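Local coordinates for nucleoside-triphosphatase THEP1 (Aquifex aeolicus, PDB 1YE8), which hydrolyses nucleoside triphosphates such as ATP, GTP, CTP, TTP and UTP to the diphosphates and phosphate, without kinase activity, at residues A[90-95]-A[126-131]. Numbering follows the deposited sequence.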
loop_
_atom_site.group_PDB
_atom_site.type_symbol
_atom_site.label_atom_id
_atom_site.label_comp_id
_atom_site.label_asym_id
_atom_site.label_seq_id
_atom_site.Cartn_x
_atom_site.Cartn_y
_atom_site.Cartn_z
ATOM N N ARG A 90 12.562 6.484 -3.024
ATOM C CA ARG A 90 12.961 6.258 -4.414
ATOM C C ARG A 90 11.763 6.381 -5.361
ATOM O O ARG A 90 11.835 7.074 -6.381
ATOM C CB ARG A 90 13.606 4.881 -4.573
ATOM C CG ARG A 90 13.882 4.509 -6.001
ATOM C CD ARG A 90 14.454 3.119 -6.201
ATOM N NE ARG A 90 14.193 2.751 -7.577
ATOM C CZ ARG A 90 14.150 1.530 -8.047
ATOM N NH1 ARG A 90 14.417 0.482 -7.259
ATOM N NH2 ARG A 90 13.847 1.368 -9.331
ATOM N N ALA A 91 10.662 5.711 -5.015
ATOM C CA ALA A 91 9.464 5.748 -5.858
ATOM C C ALA A 91 8.994 7.182 -6.096
ATOM O O ALA A 91 8.687 7.549 -7.217
ATOM C CB ALA A 91 8.349 4.922 -5.248
ATOM N N TYR A 92 8.998 7.997 -5.040
ATOM C CA TYR A 92 8.553 9.389 -5.122
ATOM C C TYR A 92 9.513 10.213 -5.989
ATOM O O TYR A 92 9.057 10.962 -6.873
ATOM C CB TYR A 92 8.397 9.945 -3.699
ATOM C CG TYR A 92 7.742 11.307 -3.610
ATOM C CD1 TYR A 92 6.674 11.654 -4.443
ATOM C CD2 TYR A 92 8.175 12.240 -2.669
ATOM C CE1 TYR A 92 6.062 12.895 -4.353
ATOM C CE2 TYR A 92 7.560 13.479 -2.569
ATOM C CZ TYR A 92 6.518 13.795 -3.418
ATOM O OH TYR A 92 5.918 15.028 -3.317
ATOM N N ARG A 93 10.827 10.063 -5.785
ATOM C CA ARG A 93 11.767 10.791 -6.654
ATOM C C ARG A 93 11.556 10.418 -8.114
ATOM O O ARG A 93 11.529 11.284 -8.993
ATOM C CB ARG A 93 13.228 10.510 -6.307
ATOM C CG ARG A 93 13.746 11.208 -5.080
ATOM C CD ARG A 93 15.248 11.021 -4.889
ATOM N NE ARG A 93 15.586 9.605 -4.752
ATOM C CZ ARG A 93 15.660 8.950 -3.596
ATOM N NH1 ARG A 93 15.426 9.577 -2.445
ATOM N NH2 ARG A 93 15.958 7.659 -3.597
ATOM N N GLU A 94 11.447 9.124 -8.388
ATOM C CA GLU A 94 11.351 8.681 -9.778
ATOM C C GLU A 94 10.023 9.090 -10.401
ATOM O O GLU A 94 9.988 9.506 -11.557
ATOM C CB GLU A 94 11.549 7.181 -9.893
ATOM C CG GLU A 94 12.962 6.703 -9.636
ATOM C CD GLU A 94 13.189 5.339 -10.231
ATOM O OE1 GLU A 94 12.788 5.127 -11.398
ATOM O OE2 GLU A 94 13.718 4.469 -9.534
ATOM N N ALA A 95 8.933 8.977 -9.637
ATOM C CA ALA A 95 7.594 9.263 -10.149
ATOM C C ALA A 95 7.368 10.749 -10.427
ATOM O O ALA A 95 6.559 11.094 -11.278
ATOM C CB ALA A 95 6.523 8.722 -9.192
HETATM N N MSE A 126 0.540 11.345 -1.288
HETATM C CA MSE A 126 -0.870 11.283 -1.639
HETATM C C MSE A 126 -1.461 12.636 -2.027
HETATM O O MSE A 126 -2.382 12.694 -2.834
HETATM C CB MSE A 126 -1.661 10.626 -0.513
HETATM C CG MSE A 126 -1.184 9.165 -0.229
HETATM SE SE MSE A 126 -1.199 7.940 -1.771
HETATM C CE MSE A 126 -2.927 8.152 -1.951
ATOM N N HIS A 127 -0.887 13.713 -1.493
ATOM C CA HIS A 127 -1.389 15.046 -1.777
ATOM C C HIS A 127 -0.602 15.741 -2.881
ATOM O O HIS A 127 -0.889 16.902 -3.209
ATOM C CB HIS A 127 -1.442 15.869 -0.489
ATOM C CG HIS A 127 -2.394 15.322 0.526
ATOM N ND1 HIS A 127 -3.765 15.378 0.371
ATOM C CD2 HIS A 127 -2.176 14.682 1.700
ATOM C CE1 HIS A 127 -4.344 14.812 1.412
ATOM N NE2 HIS A 127 -3.405 14.381 2.234
ATOM N N ASP A 128 0.373 15.044 -3.463
ATOM C CA ASP A 128 1.150 15.595 -4.563
ATOM C C ASP A 128 0.424 15.253 -5.862
ATOM O O ASP A 128 0.365 14.084 -6.248
ATOM C CB ASP A 128 2.567 15.019 -4.565
ATOM C CG ASP A 128 3.479 15.692 -5.575
ATOM O OD1 ASP A 128 2.983 16.186 -6.619
ATOM O OD2 ASP A 128 4.709 15.749 -5.413
ATOM N N PRO A 129 -0.117 16.260 -6.549
ATOM C CA PRO A 129 -0.863 16.015 -7.792
ATOM C C PRO A 129 -0.008 15.420 -8.910
ATOM O O PRO A 129 -0.585 14.841 -9.838
ATOM C CB PRO A 129 -1.307 17.424 -8.214
ATOM C CG PRO A 129 -0.337 18.343 -7.560
ATOM C CD PRO A 129 -0.033 17.695 -6.225
ATOM N N ASN A 130 1.317 15.556 -8.824
ATOM C CA ASN A 130 2.225 15.231 -9.926
ATOM C C ASN A 130 2.733 13.797 -9.973
ATOM O O ASN A 130 3.652 13.495 -10.739
ATOM C CB ASN A 130 3.445 16.167 -9.932
ATOM C CG ASN A 130 3.063 17.644 -9.894
ATOM O OD1 ASN A 130 2.227 18.107 -10.681
ATOM N ND2 ASN A 130 3.672 18.390 -8.970
ATOM N N VAL A 131 2.160 12.912 -9.154
ATOM C CA VAL A 131 2.589 11.519 -9.140
ATOM C C VAL A 131 1.403 10.577 -9.197
ATOM O O VAL A 131 0.332 10.889 -8.656
ATOM C CB VAL A 131 3.474 11.164 -7.903
ATOM C CG1 VAL A 131 4.756 11.991 -7.863
ATOM C CG2 VAL A 131 2.718 11.270 -6.554
#
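The ring of Tyr92 meets both of its partners across the contact at its edge: Asp128 CG lies in the ring plane, with OD2 near it, 3.3 Å from CE1, and the CG1 methyl of Val131 lies near that plane, 3.9 Å from CE1. Lys96, on the same helix as Tyr92, adds a cation-pi contact to the ring. The carboxylate stands nearly upright to the ring, the two planes being 86° apart, and Tyr92 OH donates to the anti lone pair of Asp128 OD2 at 2.5 Å, a short hydrogen bond. With CG anti to the backbone N (chi1 -171°), the ring of Tyr92 carries its hydroxyl from the helix across to the loop. The other carboxylate oxygen works within the loop: Asp128 OD1 accepts from Asn130 N at 2.8 Å, closing an Asx turn over a type I beta turn from Asp128 to Val131. Both oxygens thus have a donor, which should fix the carboxylate's rotation.

In the P-loop NTPase fold, of which THEP1 is a RecA-like variant, this loop leads from helix 116-126 into the parallel strand 132-136, and the Tyr92-Asp128 hydrogen bond ties it to helix 77-97. A phenylalanine in place of Tyr92 would probably leave Asp128 OD2 without this donor and the carboxylate freer to turn.

Beside this hydrogen bond the contact is apolar: Val131 CG1, anti to its carbonyl carbon (chi1 -61°), also reaches Ala95 CB at 3.9 Å. Ala95 and Val131 both touch Ile103 of the neighbouring strand 102-105, while Lys2 NZ hydrogen-bonds to the carbonyl oxygens of Asp128 and Val131.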